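PDB 2RH3: protein virC2 from Agrobacterium tumefaciens, which enhances T-DNA transfer and virulence and probably binds DNA through its C-terminal ribbon-helix-helix domain, the part of the protein described here. Local coordinates for residues A7-P12 against K29-I34; E13-Y18 against A114-T119; D41-L46 against V79-A84; G49-A54 against N87-L92. All blocks are in the same frame, centred on the assembly; numbering follows the deposited sequence.

Contact 1 of 4, residues A7-P12 against K29-I34; sequences ARPPAP and KSLQMI
One face of the planar peptide joining R8 to P9 is covered by a methyl of L31: CD2 is 3.7 Å from R8 C and equally close to P9 N, almost straight above the plane. The same methyl also meets the flanking residues, with A7 CB at 4.1 Å and with P9 CD, at the rim of the proline ring, at 4.2 Å. The other branch serves the next proline, L31 CD1 lying 4.1 Å from P10 CD while the two side chains run past each other in opposite directions. L31 reaches the loop because its CG stands anti to the backbone N (chi1 -159°), which points the fork at the loop; the two methyls then divide between A7-P9 and P10. The contact is van der Waals packing of methyls on prolines, an alanine and a peptide plane; no hydrogen bond crosses it. The polar groups of R8 are used on other sides, its O accepting from Y58 OH and its NH1 pairing with S68 OG. Y18 of helix 16-21 packs against both P9 and P10. L31 thus seats the chain leaving strand 2-7 on helix 27-47, with V71 of the partner strand beside it and L109 and F113 of helix 97-118 packing against A7 and P10.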
loop_
_atom_site.group_PDB
_atom_site.type_symbol
_atom_site.label_atom_id
_atom_site.label_comp_id
_atom_site.label_asym_id
_atom_site.label_seq_id
_atom_site.Cartn_x
_atom_site.Cartn_y
_atom_site.Cartn_z
ATOM N N ALA A 7 -6.595 1.343 0.578
ATOM C CA ALA A 7 -6.119 0.493 -0.505
ATOM C C ALA A 7 -7.143 -0.566 -0.859
ATOM O O ALA A 7 -7.991 -0.913 -0.043
ATOM C CB ALA A 7 -4.806 -0.173 -0.121
ATOM N N ARG A 8 -7.049 -1.073 -2.084
ATOM C CA ARG A 8 -7.914 -2.165 -2.544
ATOM C C ARG A 8 -7.156 -3.485 -2.497
ATOM O O ARG A 8 -5.983 -3.536 -2.821
ATOM C CB ARG A 8 -8.323 -1.935 -3.993
ATOM C CG ARG A 8 -9.259 -0.780 -4.238
ATOM C CD ARG A 8 -9.658 -0.771 -5.698
ATOM N NE ARG A 8 -10.663 0.252 -5.974
ATOM C CZ ARG A 8 -11.973 0.077 -5.830
ATOM N NH1 ARG A 8 -12.461 -1.083 -5.404
ATOM N NH2 ARG A 8 -12.798 1.074 -6.108
ATOM N N PRO A 9 -7.836 -4.579 -2.132
ATOM C CA PRO A 9 -7.146 -5.863 -2.228
ATOM C C PRO A 9 -6.678 -6.180 -3.659
ATOM O O PRO A 9 -7.339 -5.776 -4.638
ATOM C CB PRO A 9 -8.211 -6.862 -1.767
ATOM C CG PRO A 9 -9.131 -6.046 -0.882
ATOM C CD PRO A 9 -9.199 -4.720 -1.583
ATOM N N PRO A 10 -5.547 -6.896 -3.786
ATOM C CA PRO A 10 -5.032 -7.252 -5.096
ATOM C C PRO A 10 -5.878 -8.344 -5.752
ATOM O O PRO A 10 -6.634 -9.068 -5.065
ATOM C CB PRO A 10 -3.631 -7.788 -4.780
ATOM C CG PRO A 10 -3.755 -8.352 -3.407
ATOM C CD PRO A 10 -4.698 -7.425 -2.697
ATOM N N ALA A 11 -5.730 -8.474 -7.071
ATOM C CA ALA A 11 -6.292 -9.596 -7.818
ATOM C C ALA A 11 -5.653 -10.920 -7.388
ATOM O O ALA A 11 -4.519 -10.937 -6.914
ATOM C CB ALA A 11 -6.069 -9.381 -9.308
ATOM N N PRO A 12 -6.376 -12.047 -7.565
ATOM C CA PRO A 12 -5.728 -13.317 -7.280
ATOM C C PRO A 12 -4.423 -13.504 -8.037
ATOM O O PRO A 12 -4.272 -13.019 -9.168
ATOM C CB PRO A 12 -6.767 -14.349 -7.738
ATOM C CG PRO A 12 -8.048 -13.663 -7.557
ATOM C CD PRO A 12 -7.775 -12.238 -7.978
ATOM N N LYS A 29 -9.045 -7.620 7.011
ATOM C CA LYS A 29 -8.039 -8.007 8.009
ATOM C C LYS A 29 -6.724 -8.394 7.333
ATOM O O LYS A 29 -5.633 -7.983 7.759
ATOM C CB LYS A 29 -8.539 -9.171 8.866
ATOM C CG LYS A 29 -7.437 -9.854 9.678
ATOM C CD LYS A 29 -7.932 -10.380 10.998
ATOM C CE LYS A 29 -6.756 -10.551 11.950
ATOM N NZ LYS A 29 -7.131 -11.281 13.183
ATOM N N SER A 30 -6.837 -9.197 6.279
ATOM C CA SER A 30 -5.655 -9.682 5.570
ATOM C C SER A 30 -4.848 -8.515 5.005
ATOM O O SER A 30 -3.617 -8.478 5.139
ATOM C CB SER A 30 -6.065 -10.660 4.466
ATOM O OG SER A 30 -6.699 -11.814 5.024
ATOM N N LEU A 31 -5.530 -7.565 4.355
ATOM C CA LEU A 31 -4.820 -6.431 3.755
ATOM C C LEU A 31 -4.195 -5.536 4.826
ATOM O O LEU A 31 -3.096 -5.016 4.633
ATOM C CB LEU A 31 -5.712 -5.635 2.798
ATOM C CG LEU A 31 -4.934 -4.787 1.774
ATOM C CD1 LEU A 31 -4.034 -5.662 0.892
ATOM C CD2 LEU A 31 -5.861 -3.943 0.929
ATOM N N GLN A 32 -4.890 -5.385 5.949
ATOM C CA GLN A 32 -4.395 -4.569 7.056
ATOM C C GLN A 32 -3.121 -5.164 7.653
ATOM O O GLN A 32 -2.187 -4.421 7.986
ATOM C CB GLN A 32 -5.479 -4.404 8.122
ATOM C CG GLN A 32 -6.459 -3.284 7.814
ATOM C CD GLN A 32 -7.782 -3.413 8.560
ATOM O OE1 GLN A 32 -7.992 -4.349 9.338
ATOM N NE2 GLN A 32 -8.684 -2.470 8.318
ATOM N N MET A 33 -3.086 -6.496 7.770
ATOM C CA MET A 33 -1.895 -7.231 8.247
ATOM C C MET A 33 -0.701 -6.949 7.336
ATOM O O MET A 33 0.397 -6.622 7.812
ATOM C CB MET A 33 -2.165 -8.739 8.320
ATOM C CG MET A 33 -3.116 -9.116 9.460
ATOM S SD MET A 33 -3.657 -10.817 9.327
ATOM C CE MET A 33 -2.111 -11.668 9.678
ATOM N N ILE A 34 -0.933 -7.073 6.031
ATOM C CA ILE A 34 0.118 -6.814 5.055
ATOM C C ILE A 34 0.562 -5.354 5.086
ATOM O O ILE A 34 1.760 -5.083 5.107
ATOM C CB ILE A 34 -0.289 -7.212 3.626
ATOM C CG1 ILE A 34 -0.535 -8.729 3.554
ATOM C CG2 ILE A 34 0.839 -6.828 2.655
ATOM C CD1 ILE A 34 -1.166 -9.201 2.234
#

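Contact 2 of 4, residues E13-Y18 against A114-T119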
loop_
_atom_site.group_PDB
_atom_site.type_symbol
_atom_site.label_atom_id
_atom_site.label_comp_id
_atom_site.label_asym_id
_atom_site.label_seq_id
_atom_site.Cartn_x
_atom_site.Cartn_y
_atom_site.Cartn_z
ATOM N N GLU A 13 -3.490 -14.191 -7.386
ATOM C CA GLU A 13 -2.150 -14.509 -7.904
ATOM C C GLU A 13 -1.163 -13.333 -7.930
ATOM O O GLU A 13 0.011 -13.523 -8.269
ATOM C CB GLU A 13 -2.208 -15.227 -9.274
ATOM C CG GLU A 13 -3.154 -16.439 -9.330
ATOM C CD GLU A 13 -2.543 -17.735 -8.800
ATOM O OE1 GLU A 13 -1.580 -17.689 -8.003
ATOM O OE2 GLU A 13 -3.043 -18.815 -9.185
ATOM N N VAL A 14 -1.616 -12.133 -7.562
ATOM C CA VAL A 14 -0.711 -10.982 -7.411
ATOM C C VAL A 14 0.194 -11.201 -6.198
ATOM O O VAL A 14 1.385 -10.883 -6.229
ATOM C CB VAL A 14 -1.486 -9.638 -7.268
ATOM C CG1 VAL A 14 -0.570 -8.462 -6.838
ATOM C CG2 VAL A 14 -2.222 -9.308 -8.570
ATOM N N SER A 15 -0.395 -11.769 -5.152
ATOM C CA SER A 15 0.264 -11.954 -3.863
ATOM C C SER A 15 -0.070 -13.319 -3.273
ATOM O O SER A 15 -1.217 -13.574 -2.865
ATOM C CB SER A 15 -0.199 -10.868 -2.882
ATOM O OG SER A 15 0.346 -11.128 -1.599
ATOM N N LYS A 16 0.924 -14.203 -3.204
ATOM C CA LYS A 16 0.716 -15.489 -2.541
ATOM C C LYS A 16 0.397 -15.289 -1.063
ATOM O O LYS A 16 -0.419 -16.016 -0.493
ATOM C CB LYS A 16 1.922 -16.410 -2.703
ATOM C CG LYS A 16 2.129 -16.915 -4.127
ATOM C CD LYS A 16 3.394 -17.760 -4.197
ATOM C CE LYS A 16 3.807 -18.047 -5.634
ATOM N NZ LYS A 16 5.071 -18.829 -5.663
ATOM N N ILE A 17 1.024 -14.279 -0.451
ATOM C CA ILE A 17 0.743 -13.988 0.961
ATOM C C ILE A 17 -0.717 -13.613 1.173
ATOM O O ILE A 17 -1.391 -14.157 2.063
ATOM C CB ILE A 17 1.708 -12.916 1.538
ATOM C CG1 ILE A 17 3.095 -13.539 1.733
ATOM C CG2 ILE A 17 1.191 -12.399 2.888
ATOM C CD1 ILE A 17 4.208 -12.530 2.033
ATOM N N TYR A 18 -1.225 -12.706 0.349
ATOM C CA TYR A 18 -2.603 -12.255 0.498
ATOM C C TYR A 18 -3.568 -13.418 0.228
ATOM O O TYR A 18 -4.510 -13.659 1.008
ATOM C CB TYR A 18 -2.896 -11.093 -0.471
ATOM C CG TYR A 18 -4.338 -10.671 -0.411
ATOM C CD1 TYR A 18 -4.805 -9.888 0.651
ATOM C CD2 TYR A 18 -5.246 -11.075 -1.400
ATOM C CE1 TYR A 18 -6.143 -9.521 0.728
ATOM C CE2 TYR A 18 -6.581 -10.695 -1.332
ATOM C CZ TYR A 18 -7.017 -9.930 -0.263
ATOM O OH TYR A 18 -8.348 -9.589 -0.166
ATOM N N ALA A 114 5.793 -6.619 -5.192
ATOM C CA ALA A 114 6.908 -6.788 -6.138
ATOM C C ALA A 114 8.069 -7.540 -5.483
ATOM O O ALA A 114 8.748 -8.351 -6.129
ATOM C CB ALA A 114 7.375 -5.434 -6.686
ATOM N N ARG A 115 8.273 -7.281 -4.190
ATOM C CA ARG A 115 9.341 -7.936 -3.427
ATOM C C ARG A 115 9.019 -9.423 -3.303
ATOM O O ARG A 115 9.893 -10.269 -3.479
ATOM C CB ARG A 115 9.500 -7.289 -2.048
ATOM C CG ARG A 115 10.772 -7.743 -1.292
ATOM C CD ARG A 115 10.920 -7.027 0.069
ATOM N NE ARG A 115 10.878 -5.561 -0.019
ATOM C CZ ARG A 115 11.910 -4.776 -0.349
ATOM N NH1 ARG A 115 13.102 -5.292 -0.638
ATOM N NH2 ARG A 115 11.746 -3.460 -0.390
ATOM N N GLU A 116 7.752 -9.728 -3.026
ATOM C CA GLU A 116 7.275 -11.117 -3.012
ATOM C C GLU A 116 7.613 -11.834 -4.316
ATOM O O GLU A 116 8.195 -12.907 -4.313
ATOM C CB GLU A 116 5.764 -11.157 -2.859
ATOM C CG GLU A 116 5.235 -11.291 -1.479
ATOM C CD GLU A 116 3.745 -11.627 -1.505
ATOM O OE1 GLU A 116 2.941 -10.684 -1.579
ATOM O OE2 GLU A 116 3.395 -12.832 -1.455
ATOM N N LYS A 117 7.229 -11.226 -5.431
ATOM C CA LYS A 117 7.431 -11.805 -6.756
ATOM C C LYS A 117 8.920 -12.040 -7.030
ATOM O O LYS A 117 9.309 -13.120 -7.472
ATOM C CB LYS A 117 6.812 -10.893 -7.815
ATOM C CG LYS A 117 6.665 -11.521 -9.188
ATOM C CD LYS A 117 5.977 -10.561 -10.147
ATOM C CE LYS A 117 5.744 -11.178 -11.525
ATOM N NZ LYS A 117 6.942 -11.109 -12.408
ATOM N N ALA A 118 9.738 -11.030 -6.732
ATOM C CA ALA A 118 11.187 -11.066 -6.965
ATOM C C ALA A 118 11.933 -12.078 -6.091
ATOM O O ALA A 118 13.037 -12.506 -6.438
ATOM C CB ALA A 118 11.773 -9.673 -6.774
ATOM N N THR A 119 11.343 -12.459 -4.962
ATOM C CA THR A 119 11.992 -13.401 -4.043
ATOM C C THR A 119 11.320 -14.779 -4.049
ATOM O O THR A 119 11.583 -15.601 -3.172
ATOM C CB THR A 119 12.027 -12.867 -2.590
ATOM O OG1 THR A 119 10.690 -12.604 -2.139
ATOM C CG2 THR A 119 12.859 -11.601 -2.474
#
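E116 places its carboxylate across the start of helix 16-21, where S15 is the N-cap, so that a side chain from the last turns of helix 97-118 joins the capping of another helix. Its two oxygens divide the work. OE1 accepts from S15 OG at 2.6 Å through its syn lone pair, whereas OE2 takes the backbone I17 N at 3.0 Å, also on the syn side but 20° out of the carboxylate plane, in a bond with an angle of 160° at the hydrogen. With a hydrogen bond at each oxygen, the group has little freedom to rotate. I17 crosses E116 obliquely and lays CG1 and CD1 over one face of the carboxylate, CD1 3.7 Å from E116 CD, and this hydrocarbon cover helps to bury the acid. The negative group at a helix N-terminus would probably be stabilised by the helix dipole. F112 and F113, from the same helix as E116, flank I17 and S15. With OG anti to the backbone N (chi1 174°), the S15 hydroxyl lies where it both donates to E116 and accepts the capping bond of its own helix, Y18 N to S15 OG, 3.0 Å long.

Contact 3 of 4, residues D41-L46 against V79-A84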
loop_
_atom_site.group_PDB
_atom_site.type_symbol
_atom_site.label_atom_id
_atom_site.label_comp_id
_atom_site.label_asym_id
_atom_site.label_seq_id
_atom_site.Cartn_x
_atom_site.Cartn_y
_atom_site.Cartn_z
ATOM N N ASP A 41 8.254 -1.186 6.081
ATOM C CA ASP A 41 9.311 -1.305 5.074
ATOM C C ASP A 41 9.444 0.006 4.293
ATOM O O ASP A 41 10.560 0.481 4.049
ATOM C CB ASP A 41 9.013 -2.458 4.090
ATOM C CG ASP A 41 8.987 -3.843 4.757
ATOM O OD1 ASP A 41 9.550 -4.015 5.858
ATOM O OD2 ASP A 41 8.393 -4.777 4.160
ATOM N N PHE A 42 8.300 0.593 3.942
ATOM C CA PHE A 42 8.238 1.782 3.073
ATOM C C PHE A 42 8.797 3.027 3.746
ATOM O O PHE A 42 9.430 3.847 3.083
ATOM C CB PHE A 42 6.810 2.039 2.588
ATOM C CG PHE A 42 6.734 2.749 1.259
ATOM C CD1 PHE A 42 7.210 2.137 0.100
ATOM C CD2 PHE A 42 6.174 4.017 1.167
ATOM C CE1 PHE A 42 7.135 2.783 -1.140
ATOM C CE2 PHE A 42 6.097 4.679 -0.060
ATOM C CZ PHE A 42 6.576 4.053 -1.219
ATOM N N GLU A 43 8.561 3.151 5.055
ATOM C CA GLU A 43 9.084 4.265 5.870
ATOM C C GLU A 43 10.585 4.404 5.720
ATOM O O GLU A 43 11.110 5.525 5.611
ATOM C CB GLU A 43 8.791 4.031 7.351
ATOM C CG GLU A 43 7.531 4.658 7.885
ATOM C CD GLU A 43 7.438 4.526 9.396
ATOM O OE1 GLU A 43 7.469 3.382 9.904
ATOM O OE2 GLU A 43 7.335 5.566 10.078
ATOM N N ASN A 44 11.279 3.264 5.742
ATOM C CA ASN A 44 12.732 3.248 5.616
ATOM C C ASN A 44 13.198 3.653 4.220
ATOM O O ASN A 44 14.314 4.151 4.052
ATOM C CB ASN A 44 13.305 1.884 6.022
ATOM C CG ASN A 44 13.028 1.539 7.482
ATOM O OD1 ASN A 44 12.934 2.418 8.342
ATOM N ND2 ASN A 44 12.900 0.250 7.764
ATOM N N MET A 45 12.325 3.456 3.232
ATOM C CA MET A 45 12.576 3.875 1.845
ATOM C C MET A 45 12.269 5.356 1.613
ATOM O O MET A 45 12.817 5.972 0.697
ATOM C CB MET A 45 11.749 3.031 0.873
ATOM C CG MET A 45 12.125 1.562 0.878
ATOM S SD MET A 45 10.915 0.511 0.076
ATOM C CE MET A 45 10.882 1.189 -1.572
ATOM N N LEU A 46 11.374 5.910 2.427
ATOM C CA LEU A 46 11.079 7.334 2.376
ATOM C C LEU A 46 12.297 8.097 2.859
ATOM O O LEU A 46 12.700 9.097 2.257
ATOM C CB LEU A 46 9.860 7.669 3.236
ATOM C CG LEU A 46 8.522 7.151 2.696
ATOM C CD1 LEU A 46 7.415 7.294 3.732
ATOM C CD2 LEU A 46 8.134 7.851 1.399
ATOM N N VAL A 79 7.070 13.482 10.493
ATOM C CA VAL A 79 6.700 14.576 9.581
ATOM C C VAL A 79 7.700 14.767 8.436
ATOM O O VAL A 79 7.314 15.124 7.316
ATOM C CB VAL A 79 6.506 15.918 10.355
ATOM C CG1 VAL A 79 6.473 17.115 9.409
ATOM C CG2 VAL A 79 5.232 15.874 11.188
ATOM N N SER A 80 8.975 14.531 8.732
ATOM C CA SER A 80 10.050 14.582 7.743
ATOM C C SER A 80 9.807 13.622 6.569
ATOM O O SER A 80 9.985 13.993 5.404
ATOM C CB SER A 80 11.389 14.281 8.425
ATOM O OG SER A 80 12.277 13.595 7.557
ATOM N N LEU A 81 9.388 12.401 6.893
ATOM C CA LEU A 81 9.145 11.351 5.899
ATOM C C LEU A 81 7.888 11.617 5.071
ATOM O O LEU A 81 7.862 11.350 3.863
ATOM C CB LEU A 81 9.057 9.972 6.575
ATOM C CG LEU A 81 10.211 9.541 7.494
ATOM C CD1 LEU A 81 10.029 8.100 7.945
ATOM C CD2 LEU A 81 11.577 9.722 6.842
ATOM N N ILE A 82 6.848 12.136 5.724
ATOM C CA ILE A 82 5.607 12.498 5.035
ATOM C C ILE A 82 5.821 13.681 4.097
ATOM O O ILE A 82 5.240 13.727 3.012
ATOM C CB ILE A 82 4.423 12.727 6.019
ATOM C CG1 ILE A 82 3.955 11.388 6.583
ATOM C CG2 ILE A 82 3.241 13.446 5.345
ATOM C CD1 ILE A 82 3.805 10.252 5.529
ATOM N N GLU A 83 6.678 14.618 4.504
ATOM C CA GLU A 83 7.097 15.680 3.601
ATOM C C GLU A 83 7.735 15.093 2.340
ATOM O O GLU A 83 7.379 15.483 1.227
ATOM C CB GLU A 83 8.047 16.671 4.290
ATOM C CG GLU A 83 8.558 17.773 3.360
ATOM C CD GLU A 83 8.817 19.095 4.064
ATOM O OE1 GLU A 83 9.177 19.093 5.263
ATOM O OE2 GLU A 83 8.663 20.147 3.406
ATOM N N ALA A 84 8.660 14.149 2.521
ATOM C CA ALA A 84 9.300 13.470 1.398
ATOM C C ALA A 84 8.274 12.743 0.511
ATOM O O ALA A 84 8.321 12.857 -0.715
ATOM C CB ALA A 84 10.378 12.509 1.900
#
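L46 and L81 meet where the two helices come nearest, their CA atoms only 5.7 Å apart and their CB atoms at 4.1 Å. This is the close part of the contact. L81 carries its CG anti to the carbonyl carbon (chi1 -53°), which sends the fork across to helix 27-47, and CD1 comes to rest 3.6 Å from the backbone E43 O. L46 answers in the other direction: its CD1 lies 4.1 Å from L81 O, so each leucine places a methyl near the other helix's backbone. One turn further along helix 79-89, the short A84 side chain meets the backbone of helix 27-47 directly, its CB 4.1 Å from L46 O. Elsewhere the packing thins out. Of the E43 side chain, CG comes within 4.3 Å of L81 CD1, while its carboxylate turns to a salt bridge between OE1 and R75 of strand 71-76. The flank of helix 79-89 carrying S80 and E83 is exposed to solvent. The segments cross steeply, at 77° with axes 9.6 Å apart, so the interface is a compact spot rather than a long seam. F42, on another side of helix 27-47, packs on L104 and A107 of helix 97-118. The steep packing of helix 27-47 on helix 79-89, which follows directly on ribbon strand 71-76, is part of this chain's ribbon-helix-helix fold.

Contact 4 of 4, residues G49-A54 against N87-L92; sequences GSFRAA and NHFDPL
The aliphatic part of an arginine, rather than its charge, lies over the H88 imidazole: R52 CG stands 3.7 Å from the ring centroid, 21° off the normal, in a CH-pi contact, with H88 ND1 its nearest atom at 3.5 Å. R52 CG also overlies the rim of one F51 face, so this one methylene is shared between two rings. R52 has two conformers, so its contacts describe one of them. F51 meets H88 differently. The planes are nearly perpendicular, at 85°, and the phenyl comes in obliquely, with CE1 3.6 Å from H88 CD2 and 3.7 Å from H88 CB. F51 reaches this place with its CG between the backbone N and the carbonyl carbon (chi1 77°), a sterically demanding position that directs the ring to helix 79-89. F89 joins at the edge of the F51 ring, its CE2 3.8 Å from F51 CE1. H88 CD2 in turn lies over the centre of the F89 ring. H88 NE2 has a weak hydrogen bond with K56 NZ. F89 is buried against F100, L104 and A107 of helix 97-118, whereas R52 lies at the surface. F51, H88 and F89 together form an aromatic cluster that ties the 3-10 turn 50-53, just after helix 27-47, to the C-terminal end of helix 79-89 in this ribbon-helix-helix domain.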
loop_
_atom_site.group_PDB
_atom_site.type_symbol
_atom_site.label_atom_id
_atom_site.label_comp_id
_atom_site.label_asym_id
_atom_site.label_seq_id
_atom_site.Cartn_x
_atom_site.Cartn_y
_atom_site.Cartn_z
ATOM N N GLY A 49 14.954 8.279 0.030
ATOM C CA GLY A 49 14.503 8.597 -1.327
ATOM C C GLY A 49 14.360 7.434 -2.302
ATOM O O GLY A 49 13.906 7.620 -3.443
ATOM N N SER A 50 14.732 6.231 -1.870
ATOM C CA SER A 50 14.687 5.064 -2.753
ATOM C C SER A 50 13.261 4.686 -3.176
ATOM O O SER A 50 13.058 4.014 -4.191
ATOM C CB SER A 50 15.410 3.876 -2.115
ATOM O OG SER A 50 14.772 3.469 -0.912
ATOM N N PHE A 51 12.275 5.162 -2.417
ATOM C CA PHE A 51 10.871 4.871 -2.695
ATOM C C PHE A 51 10.402 5.389 -4.057
ATOM O O PHE A 51 9.442 4.874 -4.614
ATOM C CB PHE A 51 9.980 5.429 -1.582
ATOM C CG PHE A 51 9.764 6.922 -1.657
ATOM C CD1 PHE A 51 8.564 7.443 -2.149
ATOM C CD2 PHE A 51 10.745 7.802 -1.223
ATOM C CE1 PHE A 51 8.355 8.815 -2.200
ATOM C CE2 PHE A 51 10.541 9.176 -1.279
ATOM C CZ PHE A 51 9.352 9.677 -1.765
ATOM N N ARG A 52 11.087 6.402 -4.589
ATOM C CA ARG A 52 10.719 6.982 -5.886
ATOM C C ARG A 52 10.987 6.030 -7.054
ATOM O O ARG A 52 10.479 6.240 -8.156
ATOM C CB ARG A 52 11.418 8.326 -6.105
ATOM C CG ARG A 52 11.009 9.387 -5.103
ATOM C CD ARG A 52 11.698 10.712 -5.370
ATOM N NE ARG A 52 11.979 11.401 -4.115
ATOM C CZ ARG A 52 13.096 11.246 -3.410
ATOM N NH1 ARG A 52 14.052 10.435 -3.845
ATOM N NH2 ARG A 52 13.258 11.907 -2.271
ATOM N N ALA A 53 11.777 4.986 -6.797
ATOM C CA ALA A 53 12.067 3.945 -7.796
ATOM C C ALA A 53 11.174 2.711 -7.663
ATOM O O ALA A 53 11.327 1.726 -8.395
ATOM C CB ALA A 53 13.534 3.550 -7.727
ATOM N N ALA A 54 10.245 2.758 -6.720
ATOM C CA ALA A 54 9.403 1.619 -6.443
ATOM C C ALA A 54 8.090 1.672 -7.247
ATOM O O ALA A 54 7.630 2.757 -7.622
ATOM C CB ALA A 54 9.140 1.538 -4.952
ATOM N N ASN A 87 6.071 15.379 -1.405
ATOM C CA ASN A 87 6.837 15.987 -2.492
ATOM C C ASN A 87 6.761 15.158 -3.773
ATOM O O ASN A 87 6.789 15.699 -4.879
ATOM C CB ASN A 87 8.305 16.153 -2.093
ATOM C CG ASN A 87 8.534 17.278 -1.102
ATOM O OD1 ASN A 87 9.591 17.334 -0.463
ATOM N ND2 ASN A 87 7.578 18.193 -0.987
ATOM N N HIS A 88 6.659 13.841 -3.604
ATOM C CA HIS A 88 6.662 12.907 -4.715
ATOM C C HIS A 88 5.273 12.537 -5.214
ATOM O O HIS A 88 5.017 12.574 -6.416
ATOM C CB HIS A 88 7.426 11.640 -4.321
ATOM C CG HIS A 88 7.413 10.579 -5.372
ATOM N ND1 HIS A 88 8.105 10.698 -6.557
ATOM C CD2 HIS A 88 6.805 9.370 -5.409
ATOM C CE1 HIS A 88 7.921 9.610 -7.282
ATOM N NE2 HIS A 88 7.132 8.790 -6.610
ATOM N N PHE A 89 4.386 12.184 -4.289
ATOM C CA PHE A 89 3.033 11.745 -4.627
ATOM C C PHE A 89 2.063 12.898 -4.854
ATOM O O PHE A 89 1.013 12.702 -5.456
ATOM C CB PHE A 89 2.483 10.801 -3.559
ATOM C CG PHE A 89 3.196 9.468 -3.508
ATOM C CD1 PHE A 89 3.090 8.567 -4.565
ATOM C CD2 PHE A 89 3.981 9.134 -2.416
ATOM C CE1 PHE A 89 3.761 7.337 -4.519
ATOM C CE2 PHE A 89 4.651 7.914 -2.359
ATOM C CZ PHE A 89 4.549 7.023 -3.410
ATOM N N ASP A 90 2.446 14.084 -4.382
ATOM C CA ASP A 90 1.623 15.302 -4.466
ATOM C C ASP A 90 2.509 16.483 -4.888
ATOM O O ASP A 90 2.580 17.500 -4.187
ATOM C CB ASP A 90 0.959 15.555 -3.104
ATOM C CG ASP A 90 -0.072 16.673 -3.140
ATOM O OD1 ASP A 90 -0.555 17.028 -4.240
ATOM O OD2 ASP A 90 -0.409 17.199 -2.055
ATOM N N PRO A 91 3.192 16.358 -6.048
ATOM C CA PRO A 91 4.252 17.290 -6.422
ATOM C C PRO A 91 3.797 18.751 -6.590
ATOM O O PRO A 91 4.622 19.670 -6.524
ATOM C CB PRO A 91 4.746 16.735 -7.764
ATOM C CG PRO A 91 3.633 15.924 -8.282
ATOM C CD PRO A 91 2.991 15.323 -7.082
ATOM N N LEU A 92 2.496 18.944 -6.798
ATOM C CA LEU A 92 1.916 20.278 -6.996
ATOM C C LEU A 92 1.186 20.779 -5.744
ATOM O O LEU A 92 0.753 21.939 -5.692
ATOM C CB LEU A 92 0.955 20.241 -8.185
ATOM C CG LEU A 92 1.521 19.954 -9.584
ATOM C CD1 LEU A 92 0.378 19.811 -10.572
ATOM C CD2 LEU A 92 2.479 21.034 -10.040
#

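In the fold
From the N terminus, strand 2-7 runs into the first segment of contact 1, and contact 2 opens directly after it at 13-18. Contact 1 closes at 29-34, a short loop around helix 16-21, so these two cross; Y18 of contact 2 packs on P9, P10 and I34 of contact 1. Contacts 3 and 4 open at 41-46 and 49-54 and close in the same order on helix 79-89, after strand 71-76. They too cross, and they touch where F51 meets L46. Contact 2 closes last, at 114-119, and its long loop encloses both of them. Contacts 1 and 3 hold helix 27-47 at places about 21 Å apart between centres, on opposite sides of the chain's centre.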